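Local coordinates for poly-beta-hydroxybuterate polymerase (Cupriavidus necator, PDB 5T6O), which is the catalytic domain of a class I synthase that builds polyhydroxybutyrate without a template, probably by acyl transfer, at residues L132-E137 against C259-D264; H95-A100 against S126-V131; T148-A153 against A293-K298. The protein carries 1 engineered substitution. All coordinates share one frame; numbering follows the deposited sequence.

Interaction 1 of 3, residues L132-E137 against C259-D264; sequences LAARGE and CGVPVD
Ala134 and Arg135, where helix 120-134 ends in a Schellman motif, meet Val261 and Cys259 of a small beta hairpin in this alpha/beta hydrolase fold. Gly136, with a positive phi of 78°, closes the helix: its N bonds back to Ala133 O, while Glu137 N reaches Leu132 O at 2.8 Å. In the last helical turn the Ala134 methyl lies against Val261. CB of Ala134 lies 3.8 Å from CB of Val261 and slightly farther from both of its methyl groups, so that it sits over the branch point of the valine. Cys259 and Gly260 form the type I' turn of the hairpin, and Arg135 runs up to it with its chain extended from CG to NE. The guanidinium presents its edge to the turn: Arg135 NH1 makes a long, weak bond to Cys259 O (3.4 Å, 161°), the oxygen lying in the guanidinium plane, and passes 3.6 Å from Cys259 CB. The stronger partner of NH1 is Glu94 of helix 89-108, in a salt bridge. A water completes the link, accepting from Arg135 NE at 2.9 Å and donating to Cys259 O at 3.0 Å.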
ATOM      1  N   LEU A 132     -33.383  19.008   0.694  1.00 31.79           N
ATOM      2  CA  LEU A 132     -34.704  19.080   1.308  1.00 30.35           C
ATOM      3  C   LEU A 132     -34.630  19.600   2.741  1.00 35.43           C
ATOM      4  O   LEU A 132     -35.494  20.376   3.169  1.00 35.88           O
ATOM      5  CB  LEU A 132     -35.370  17.701   1.262  1.00 29.26           C
ATOM      6  CG  LEU A 132     -35.949  17.304  -0.101  1.00 33.79           C
ATOM      7  CD1 LEU A 132     -36.235  15.800  -0.184  1.00 26.42           C
ATOM      8  CD2 LEU A 132     -37.210  18.110  -0.378  1.00 38.74           C
ATOM      9  N   ALA A 133     -33.611  19.190   3.504  1.00 33.92           N
ATOM     10  CA  ALA A 133     -33.516  19.650   4.892  1.00 36.01           C
ATOM     11  C   ALA A 133     -33.305  21.158   4.955  1.00 36.24           C
ATOM     12  O   ALA A 133     -33.899  21.840   5.797  1.00 36.87           O
ATOM     13  CB  ALA A 133     -32.386  18.918   5.628  1.00 31.34           C
ATOM     14  N   ALA A 134     -32.471  21.697   4.060  1.00 34.95           N
ATOM     15  CA  ALA A 134     -32.287  23.143   3.991  1.00 41.45           C
ATOM     16  C   ALA A 134     -33.574  23.871   3.613  1.00 41.57           C
ATOM     17  O   ALA A 134     -33.721  25.057   3.928  1.00 39.13           O
ATOM     18  CB  ALA A 134     -31.170  23.472   2.996  1.00 39.14           C
ATOM     19  N   ARG A 135     -34.504  23.199   2.935  1.00 38.40           N
ATOM     20  CA  ARG A 135     -35.829  23.752   2.672  1.00 42.26           C
ATOM     21  C   ARG A 135     -36.790  23.549   3.839  1.00 44.43           C
ATOM     22  O   ARG A 135     -37.967  23.899   3.717  1.00 42.04           O
ATOM     23  CB  ARG A 135     -36.425  23.117   1.401  1.00 40.23           C
ATOM     24  CG  ARG A 135     -35.626  23.368   0.119  1.00 40.66           C
ATOM     25  CD  ARG A 135     -36.277  22.708  -1.107  1.00 39.90           C
ATOM     26  NE  ARG A 135     -35.532  22.982  -2.334  1.00 39.80           N
ATOM     27  CZ  ARG A 135     -35.688  22.319  -3.478  1.00 42.53           C
ATOM     28  NH1 ARG A 135     -34.956  22.639  -4.542  1.00 40.11           N
ATOM     29  NH2 ARG A 135     -36.573  21.334  -3.567  1.00 35.61           N
ATOM     30  N   GLY A 136     -36.324  22.987   4.955  1.00 42.05           N
ATOM     31  CA  GLY A 136     -37.207  22.679   6.062  1.00 42.16           C
ATOM     32  C   GLY A 136     -38.042  21.429   5.886  1.00 42.24           C
ATOM     33  O   GLY A 136     -39.050  21.272   6.584  1.00 40.88           O
ATOM     34  N   GLU A 137     -37.656  20.529   4.984  1.00 36.37           N
ATOM     35  CA  GLU A 137     -38.426  19.330   4.680  1.00 36.08           C
ATOM     36  C   GLU A 137     -37.657  18.091   5.111  1.00 39.37           C
ATOM     37  O   GLU A 137     -36.472  17.944   4.791  1.00 39.12           O
ATOM     38  CB  GLU A 137     -38.747  19.246   3.188  1.00 38.01           C
ATOM     39  CG  GLU A 137     -39.833  20.200   2.727  1.00 41.92           C
ATOM     40  CD  GLU A 137     -39.942  20.223   1.215  1.00 55.52           C
ATOM     41  OE1 GLU A 137     -39.368  21.139   0.591  1.00 61.07           O
ATOM     42  OE2 GLU A 137     -40.573  19.307   0.649  1.00 57.79           O
ATOM     43  N   CYS A 259     -29.422  23.120  -6.253  1.00 34.92           N
ATOM     44  CA  CYS A 259     -30.852  23.438  -6.306  1.00 32.73           C
ATOM     45  C   CYS A 259     -31.204  24.611  -5.393  1.00 39.78           C
ATOM     46  O   CYS A 259     -32.246  24.619  -4.731  1.00 36.54           O
ATOM     47  CB  CYS A 259     -31.702  22.216  -5.965  1.00 40.67           C
ATOM     48  SG  CYS A 259     -31.503  20.846  -7.112  1.00 35.61           S
ATOM     49  N   GLY A 260     -30.310  25.598  -5.340  1.00 36.16           N
ATOM     50  CA  GLY A 260     -30.570  26.842  -4.649  1.00 41.49           C
ATOM     51  C   GLY A 260     -30.242  26.877  -3.170  1.00 44.35           C
ATOM     52  O   GLY A 260     -30.524  27.895  -2.525  1.00 43.85           O
ATOM     53  N   VAL A 261     -29.665  25.816  -2.604  1.00 40.93           N
ATOM     54  CA  VAL A 261     -29.347  25.808  -1.171  1.00 36.13           C
ATOM     55  C   VAL A 261     -27.973  25.205  -0.953  1.00 40.13           C
ATOM     56  O   VAL A 261     -27.479  24.394  -1.751  1.00 38.76           O
ATOM     57  CB  VAL A 261     -30.393  25.025  -0.343  1.00 38.54           C
ATOM     58  CG1 VAL A 261     -31.739  25.745  -0.352  1.00 39.61           C
ATOM     59  CG2 VAL A 261     -30.525  23.596  -0.857  1.00 36.48           C
ATOM     60  N   PRO A 262     -27.314  25.600   0.143  1.00 38.65           N
ATOM     61  CA  PRO A 262     -26.038  24.973   0.501  1.00 37.82           C
ATOM     62  C   PRO A 262     -26.256  23.535   0.948  1.00 39.50           C
ATOM     63  O   PRO A 262     -27.262  23.215   1.588  1.00 42.65           O
ATOM     64  CB  PRO A 262     -25.519  25.844   1.655  1.00 37.87           C
ATOM     65  CG  PRO A 262     -26.320  27.123   1.576  1.00 46.38           C
ATOM     66  CD  PRO A 262     -27.660  26.699   1.062  1.00 41.51           C
ATOM     67  N   VAL A 263     -25.307  22.668   0.605  1.00 39.50           N
ATOM     68  CA  VAL A 263     -25.383  21.246   0.935  1.00 30.81           C
ATOM     69  C   VAL A 263     -24.556  21.000   2.193  1.00 35.35           C
ATOM     70  O   VAL A 263     -23.328  21.139   2.184  1.00 40.67           O
ATOM     71  CB  VAL A 263     -24.896  20.364  -0.219  1.00 35.15           C
ATOM     72  CG1 VAL A 263     -24.838  18.903   0.226  1.00 37.49           C
ATOM     73  CG2 VAL A 263     -25.797  20.531  -1.433  1.00 33.41           C
ATOM     74  N   ASP A 264     -25.231  20.610   3.272  1.00 37.42           N
ATOM     75  CA  ASP A 264     -24.595  20.183   4.515  1.00 32.55           C
ATOM     76  C   ASP A 264     -25.127  18.788   4.816  1.00 32.82           C
ATOM     77  O   ASP A 264     -26.280  18.639   5.235  1.00 35.23           O
ATOM     78  CB  ASP A 264     -24.910  21.156   5.652  1.00 39.03           C
ATOM     79  CG  ASP A 264     -24.270  20.758   6.986  1.00 40.87           C
ATOM     80  OD1 ASP A 264     -23.698  19.650   7.111  1.00 38.88           O
ATOM     81  OD2 ASP A 264     -24.362  21.567   7.932  1.00 41.21           O
TER
HETATM   82  O   HOH W   1     -34.434  25.594  -3.009  1.00 42.31           O

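Interaction 2 of 3, residues H95-A100 against S126-V131; sequences HAAIRA and STALAV. With SO4 (sulfate ion), chain C.
Two helices on the same face of the alpha/beta hydrolase sheet, 89-108 and 120-134, pack here through Ala97 and Ile98 on the first and Ala128 and Val131 on the second. Helix 120-134 follows strand 113-118, the place where this fold carries its nucleophile elbow. The two short segments cross at -64° with axes 9.1 Å apart. Alanines stand at the close point: CB of Ala97 meets CB of Ala128 methyl to methyl at 3.6 Å. The same Ala128 CB also lies 3.8 Å from Ile98 CG1, so one methyl touches two successive residues of the neighbouring helix. The ethyl arm of Ile98 lies beside its own backbone N (chi1 -67°) and is fully extended beyond, which carries CD1 along helix 126-131 to Val131. There Ile98 CD1 meets Val131 CG1 at 3.8 Å, the two side chains crossing at about a right angle. On the side facing the sheet, Ala96 and Ala100 rest on strand 72-77, whereas Leu129 rests on strand 140-146. Away from this interface, Arg99 holds a sulfate that probably came from the crystallisation liquor. The ion lies at the guanidinium edge, its sulfur in the plane: NE of Arg99 bonds to sulfate O2 at 2.8 Å and its NH1 to O4 at 2.9 Å. Asn20 also binds the sulfate, and NH2 of Arg99 forms a salt bridge with Glu102. Between the helices, by contrast, the touching groups are all aliphatic and buried, which implies cohesion by close fit of methyl and methylene groups, while the charged end of Arg99 points to the sulfate.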
ATOM      1  N   HIS A  95     -35.530  16.809 -10.303  1.00 25.88           N
ATOM      2  CA  HIS A  95     -36.570  16.186 -11.108  1.00 35.05           C
ATOM      3  C   HIS A  95     -36.559  14.666 -11.044  1.00 32.35           C
ATOM      4  O   HIS A  95     -37.434  14.031 -11.642  1.00 28.97           O
ATOM      5  CB  HIS A  95     -36.445  16.663 -12.555  1.00 30.16           C
ATOM      6  CG  HIS A  95     -36.542  18.145 -12.696  1.00 34.20           C
ATOM      7  ND1 HIS A  95     -37.650  18.857 -12.284  1.00 31.98           N
ATOM      8  CD2 HIS A  95     -35.664  19.055 -13.178  1.00 35.81           C
ATOM      9  CE1 HIS A  95     -37.452  20.144 -12.520  1.00 34.36           C
ATOM     10  NE2 HIS A  95     -36.255  20.290 -13.061  1.00 35.67           N
ATOM     11  N   ALA A  96     -35.604  14.067 -10.333  1.00 25.38           N
ATOM     12  CA  ALA A  96     -35.623  12.624 -10.160  1.00 28.66           C
ATOM     13  C   ALA A  96     -35.553  12.242  -8.686  1.00 26.16           C
ATOM     14  O   ALA A  96     -36.469  11.594  -8.181  1.00 27.21           O
ATOM     15  CB  ALA A  96     -34.485  11.972 -10.949  1.00 25.14           C
ATOM     16  N   ALA A  97     -34.497  12.637  -7.971  1.00 26.14           N
ATOM     17  CA  ALA A  97     -34.363  12.201  -6.580  1.00 26.84           C
ATOM     18  C   ALA A  97     -35.440  12.825  -5.697  1.00 26.53           C
ATOM     19  O   ALA A  97     -36.183  12.117  -5.005  1.00 23.86           O
ATOM     20  CB  ALA A  97     -32.969  12.537  -6.042  1.00 24.56           C
ATOM     21  N   ILE A  98     -35.525  14.157  -5.689  1.00 29.10           N
ATOM     22  CA  ILE A  98     -36.530  14.818  -4.863  1.00 30.08           C
ATOM     23  C   ILE A  98     -37.927  14.478  -5.366  1.00 32.84           C
ATOM     24  O   ILE A  98     -38.832  14.189  -4.574  1.00 29.37           O
ATOM     25  CB  ILE A  98     -36.273  16.339  -4.828  1.00 32.52           C
ATOM     26  CG1 ILE A  98     -34.970  16.628  -4.073  1.00 29.66           C
ATOM     27  CG2 ILE A  98     -37.425  17.074  -4.166  1.00 31.28           C
ATOM     28  CD1 ILE A  98     -34.605  18.110  -4.008  1.00 33.54           C
ATOM     29  N   ARG A  99     -38.114  14.465  -6.691  1.00 26.41           N
ATOM     30  CA  ARG A  99     -39.409  14.093  -7.262  1.00 25.90           C
ATOM     31  C   ARG A  99     -39.822  12.681  -6.846  1.00 24.79           C
ATOM     32  O   ARG A  99     -40.985  12.449  -6.499  1.00 28.29           O
ATOM     33  CB  ARG A  99     -39.353  14.215  -8.789  1.00 27.98           C
ATOM     34  CG  ARG A  99     -40.698  14.045  -9.511  1.00 27.60           C
ATOM     35  CD  ARG A  99     -41.690  15.146  -9.137  1.00 35.28           C
ATOM     36  NE  ARG A  99     -42.746  15.263 -10.143  1.00 34.80           N
ATOM     37  CZ  ARG A  99     -44.051  15.204  -9.888  1.00 35.41           C
ATOM     38  NH1 ARG A  99     -44.920  15.308 -10.884  1.00 28.92           N
ATOM     39  NH2 ARG A  99     -44.490  15.063  -8.645  1.00 36.36           N
ATOM     40  N   ALA A 100     -38.884  11.724  -6.865  1.00 24.35           N
ATOM     41  CA  ALA A 100     -39.231  10.351  -6.500  1.00 28.25           C
ATOM     42  C   ALA A 100     -39.623  10.251  -5.036  1.00 28.61           C
ATOM     43  O   ALA A 100     -40.545   9.505  -4.680  1.00 28.31           O
ATOM     44  CB  ALA A 100     -38.065   9.404  -6.788  1.00 27.44           C
ATOM     45  N   SER A 126     -28.401  11.226  -0.905  1.00 26.61           N
ATOM     46  CA  SER A 126     -27.940  12.009   0.241  1.00 26.95           C
ATOM     47  C   SER A 126     -27.959  13.499  -0.073  1.00 28.80           C
ATOM     48  O   SER A 126     -28.351  14.315   0.774  1.00 27.44           O
ATOM     49  CB  SER A 126     -26.535  11.567   0.657  1.00 26.19           C
ATOM     50  OG  SER A 126     -26.545  10.202   1.054  1.00 25.87           O
ATOM     51  N   THR A 127     -27.534  13.874  -1.287  1.00 28.39           N
ATOM     52  CA  THR A 127     -27.591  15.278  -1.679  1.00 27.68           C
ATOM     53  C   THR A 127     -29.029  15.780  -1.675  1.00 27.73           C
ATOM     54  O   THR A 127     -29.314  16.872  -1.169  1.00 30.49           O
ATOM     55  CB  THR A 127     -26.947  15.458  -3.057  1.00 26.95           C
ATOM     56  OG1 THR A 127     -25.586  15.013  -2.999  1.00 28.57           O
ATOM     57  CG2 THR A 127     -27.001  16.921  -3.507  1.00 29.99           C
ATOM     58  N   ALA A 128     -29.954  14.972  -2.201  1.00 28.09           N
ATOM     59  CA  ALA A 128     -31.359  15.369  -2.261  1.00 29.95           C
ATOM     60  C   ALA A 128     -31.936  15.605  -0.871  1.00 31.86           C
ATOM     61  O   ALA A 128     -32.663  16.582  -0.654  1.00 28.19           O
ATOM     62  CB  ALA A 128     -32.173  14.304  -2.999  1.00 28.57           C
ATOM     63  N   LEU A 129     -31.643  14.713   0.078  1.00 27.88           N
ATOM     64  CA  LEU A 129     -32.171  14.902   1.423  1.00 27.72           C
ATOM     65  C   LEU A 129     -31.531  16.105   2.106  1.00 28.78           C
ATOM     66  O   LEU A 129     -32.201  16.815   2.863  1.00 32.60           O
ATOM     67  CB  LEU A 129     -31.981  13.623   2.242  1.00 26.24           C
ATOM     68  CG  LEU A 129     -32.930  12.494   1.833  1.00 26.33           C
ATOM     69  CD1 LEU A 129     -32.526  11.202   2.511  1.00 28.10           C
ATOM     70  CD2 LEU A 129     -34.375  12.847   2.184  1.00 28.83           C
ATOM     71  N   ALA A 130     -30.253  16.373   1.825  1.00 30.49           N
ATOM     72  CA  ALA A 130     -29.627  17.578   2.362  1.00 30.25           C
ATOM     73  C   ALA A 130     -30.259  18.835   1.766  1.00 28.83           C
ATOM     74  O   ALA A 130     -30.448  19.833   2.472  1.00 32.68           O
ATOM     75  CB  ALA A 130     -28.120  17.551   2.107  1.00 29.41           C
ATOM     76  N   VAL A 131     -30.575  18.812   0.467  1.00 30.43           N
ATOM     77  CA  VAL A 131     -31.293  19.931  -0.146  1.00 28.71           C
ATOM     78  C   VAL A 131     -32.650  20.110   0.520  1.00 35.17           C
ATOM     79  O   VAL A 131     -33.040  21.227   0.888  1.00 36.85           O
ATOM     80  CB  VAL A 131     -31.429  19.720  -1.666  1.00 27.37           C
ATOM     81  CG1 VAL A 131     -32.473  20.690  -2.273  1.00 26.63           C
ATOM     82  CG2 VAL A 131     -30.071  19.905  -2.348  1.00 29.21           C
TER
HETATM   83  S   SO4 C 602     -42.759  16.269 -13.623  1.00 45.75           S
HETATM   84  O1  SO4 C 602     -43.237  17.587 -13.225  1.00 50.33           O
HETATM   85  O2  SO4 C 602     -41.684  15.836 -12.718  1.00 39.80           O
HETATM   86  O3  SO4 C 602     -42.276  16.309 -14.995  1.00 50.02           O
HETATM   87  O4  SO4 C 602     -43.876  15.333 -13.556  1.00 53.12           O

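Interaction 3 of 3, residues T148-A153 against A293-K298; sequences TLLDFA and ALLANK
Leu294 presses one methyl into the bend of the chain at Leu150 and Asp151, and this is the tight part of the contact. Leu294 CD1 stands 3.8 Å from CB of Leu150 and 4.2 Å from the backbone N of Asp151, touching the root of one side chain and the start of the next residue. The CG of Leu294 lies beside its own backbone N (chi1 -51°) and CD1 extends straight on from there, which brings that branch across to the other loop. A looser touch follows: CD1 of Leu150 and CD1 of Leu295 meet end to end at 4.2 Å. Both of these leucines also lean on Leu145 of strand 140-146. In the alpha/beta hydrolase fold the loop 148-153 leaves the carboxyl end of that strand, where the family commonly inserts its cap. Segment 293-298 instead leads into the start of strand 299-304, and Lys298 already pairs by backbone with Thr272. The backbones themselves stay well apart, with CA of Asp151 and CA of Leu294 8.4 Å from each other. Asp151 turns its carboxylate to its own loop in an Asx turn: Ala153 N reaches OD1 at 3.0 Å on the anti side, 30° out of the carboxylate plane, and Asn248 ND2 gives that oxygen a second bond. On the solvent side, the exposed Asn297 lies well away from segment 148-153. Asn297 OD1 accepts from Lys298 N at 2.8 Å, tilted 22° from the carbonyl plane, while its ND2 bonds to Asp269.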
ATOM      1  N   THR A 148     -21.599   3.618  -0.759  1.00 26.04           N
ATOM      2  CA  THR A 148     -21.793   5.000  -1.196  1.00 23.21           C
ATOM      3  C   THR A 148     -20.568   5.843  -0.871  1.00 26.09           C
ATOM      4  O   THR A 148     -20.068   5.807   0.255  1.00 24.21           O
ATOM      5  CB  THR A 148     -23.027   5.592  -0.515  1.00 25.19           C
ATOM      6  OG1 THR A 148     -24.187   4.880  -0.952  1.00 25.14           O
ATOM      7  CG2 THR A 148     -23.168   7.096  -0.805  1.00 27.90           C
ATOM      8  N   LEU A 149     -20.095   6.614  -1.845  1.00 23.04           N
ATOM      9  CA  LEU A 149     -19.066   7.613  -1.588  1.00 25.08           C
ATOM     10  C   LEU A 149     -19.731   8.937  -1.237  1.00 26.97           C
ATOM     11  O   LEU A 149     -20.557   9.447  -2.003  1.00 28.13           O
ATOM     12  CB  LEU A 149     -18.154   7.783  -2.804  1.00 25.03           C
ATOM     13  CG  LEU A 149     -17.242   6.593  -3.100  1.00 25.23           C
ATOM     14  CD1 LEU A 149     -16.552   6.773  -4.471  1.00 30.63           C
ATOM     15  CD2 LEU A 149     -16.214   6.427  -1.979  1.00 25.90           C
ATOM     16  N   LEU A 150     -19.400   9.470  -0.063  1.00 25.94           N
ATOM     17  CA  LEU A 150     -19.655  10.861   0.278  1.00 26.21           C
ATOM     18  C   LEU A 150     -18.358  11.639   0.440  1.00 30.41           C
ATOM     19  O   LEU A 150     -18.221  12.760  -0.084  1.00 27.31           O
ATOM     20  CB  LEU A 150     -20.484  10.950   1.569  1.00 31.52           C
ATOM     21  CG  LEU A 150     -21.864  10.288   1.545  1.00 28.26           C
ATOM     22  CD1 LEU A 150     -22.552  10.465   2.902  1.00 24.35           C
ATOM     23  CD2 LEU A 150     -22.737  10.820   0.401  1.00 28.42           C
ATOM     24  N   ASP A 151     -17.392  11.055   1.149  1.00 28.25           N
ATOM     25  CA  ASP A 151     -16.023  11.563   1.216  1.00 31.99           C
ATOM     26  C   ASP A 151     -15.203  10.799   0.186  1.00 28.17           C
ATOM     27  O   ASP A 151     -15.045   9.580   0.291  1.00 28.06           O
ATOM     28  CB  ASP A 151     -15.457  11.384   2.628  1.00 30.50           C
ATOM     29  CG  ASP A 151     -14.068  11.988   2.806  1.00 36.68           C
ATOM     30  OD1 ASP A 151     -13.362  12.271   1.808  1.00 34.84           O
ATOM     31  OD2 ASP A 151     -13.678  12.161   3.979  1.00 35.93           O
ATOM     32  N   PHE A 152     -14.703  11.510  -0.826  1.00 25.81           N
ATOM     33  CA  PHE A 152     -14.019  10.883  -1.946  1.00 29.73           C
ATOM     34  C   PHE A 152     -12.500  10.912  -1.789  1.00 29.82           C
ATOM     35  O   PHE A 152     -11.773  10.660  -2.759  1.00 29.55           O
ATOM     36  CB  PHE A 152     -14.451  11.553  -3.267  1.00 31.23           C
ATOM     37  CG  PHE A 152     -15.891  11.262  -3.672  1.00 29.12           C
ATOM     38  CD1 PHE A 152     -16.954  11.785  -2.942  1.00 26.52           C
ATOM     39  CD2 PHE A 152     -16.173  10.495  -4.793  1.00 30.44           C
ATOM     40  CE1 PHE A 152     -18.275  11.519  -3.307  1.00 26.31           C
ATOM     41  CE2 PHE A 152     -17.497  10.220  -5.170  1.00 26.87           C
ATOM     42  CZ  PHE A 152     -18.542  10.737  -4.431  1.00 26.28           C
ATOM     43  N   ALA A 153     -12.002  11.196  -0.585  1.00 32.21           N
ATOM     44  CA  ALA A 153     -10.560  11.214  -0.372  1.00 37.11           C
ATOM     45  C   ALA A 153      -9.941   9.876  -0.754  1.00 39.03           C
ATOM     46  O   ALA A 153     -10.526   8.813  -0.529  1.00 36.92           O
ATOM     47  CB  ALA A 153     -10.238  11.547   1.090  1.00 34.41           C
ATOM     48  N   ALA A 293     -18.106  10.199   9.767  1.00 32.77           N
ATOM     49  CA  ALA A 293     -17.622  11.469  10.289  1.00 34.45           C
ATOM     50  C   ALA A 293     -18.467  12.653   9.842  1.00 34.37           C
ATOM     51  O   ALA A 293     -18.253  13.763  10.337  1.00 33.52           O
ATOM     52  CB  ALA A 293     -16.170  11.696   9.855  1.00 38.90           C
ATOM     53  N   LEU A 294     -19.411  12.440   8.921  1.00 30.38           N
ATOM     54  CA  LEU A 294     -20.167  13.504   8.271  1.00 30.03           C
ATOM     55  C   LEU A 294     -21.615  13.588   8.719  1.00 34.33           C
ATOM     56  O   LEU A 294     -22.194  14.674   8.690  1.00 33.49           O
ATOM     57  CB  LEU A 294     -20.171  13.296   6.748  1.00 29.60           C
ATOM     58  CG  LEU A 294     -18.825  13.075   6.076  1.00 26.56           C
ATOM     59  CD1 LEU A 294     -19.017  12.838   4.574  1.00 30.39           C
ATOM     60  CD2 LEU A 294     -17.957  14.308   6.340  1.00 32.09           C
ATOM     61  N   LEU A 295     -22.216  12.464   9.104  1.00 31.37           N
ATOM     62  CA  LEU A 295     -23.659  12.340   9.231  1.00 30.69           C
ATOM     63  C   LEU A 295     -24.087  12.418  10.687  1.00 35.56           C
ATOM     64  O   LEU A 295     -23.451  11.828  11.564  1.00 33.51           O
ATOM     65  CB  LEU A 295     -24.135  11.015   8.624  1.00 28.31           C
ATOM     66  CG  LEU A 295     -23.806  10.872   7.138  1.00 26.77           C
ATOM     67  CD1 LEU A 295     -24.148   9.467   6.663  1.00 29.19           C
ATOM     68  CD2 LEU A 295     -24.568  11.916   6.330  1.00 32.47           C
ATOM     69  N   ALA A 296     -25.172  13.144  10.931  1.00 29.60           N
ATOM     70  CA  ALA A 296     -25.741  13.259  12.264  1.00 32.60           C
ATOM     71  C   ALA A 296     -26.696  12.099  12.531  1.00 33.65           C
ATOM     72  O   ALA A 296     -27.027  11.314  11.638  1.00 32.94           O
ATOM     73  CB  ALA A 296     -26.464  14.598  12.428  1.00 31.36           C
ATOM     74  N   ASN A 297     -27.128  12.003  13.792  1.00 34.12           N
ATOM     75  CA  ASN A 297     -28.083  11.012  14.285  1.00 34.81           C
ATOM     76  C   ASN A 297     -27.435   9.632  14.450  1.00 35.98           C
ATOM     77  O   ASN A 297     -26.206   9.507  14.421  1.00 35.55           O
ATOM     78  CB  ASN A 297     -29.314  10.949  13.372  1.00 32.11           C
ATOM     79  CG  ASN A 297     -30.603  10.702  14.141  1.00 36.10           C
ATOM     80  OD1 ASN A 297     -30.866   9.590  14.591  1.00 37.54           O
ATOM     81  ND2 ASN A 297     -31.415  11.745  14.287  1.00 37.36           N
ATOM     82  N   LYS A 298     -28.248   8.595  14.647  1.00 28.86           N
ATOM     83  CA  LYS A 298     -27.740   7.292  15.064  1.00 31.73           C
ATOM     84  C   LYS A 298     -27.256   6.503  13.853  1.00 30.14           C
ATOM     85  O   LYS A 298     -28.054   6.145  12.977  1.00 32.68           O
ATOM     86  CB  LYS A 298     -28.827   6.520  15.808  1.00 37.14           C
ATOM     87  CG  LYS A 298     -28.331   5.243  16.465  1.00 44.76           C
TER

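In the fold
Helix 120-134 ties the contacts together. Interactions 1 and 2 share it, with centres about 10 Å apart, and they touch directly: Val261 CG2 lies 3.8 Å from Val131 CG1, and Arg135 NH2 lies 3.8 Å from Ile98 CD1. Interaction 3 joins the same helix nearer its beginning, where Leu150 CD2 packs 3.9 Å from Ser126 CB, although its centre is about 17 Å from each of the others. Between interactions 1 and 3 the nearest atoms are about 5 Å apart. Arg99 of interaction 2 also holds the sulfate. The helix starts just after strand 113-118, the usual position of the nucleophile elbow, so interaction 1, at its far end, is the most remote from it.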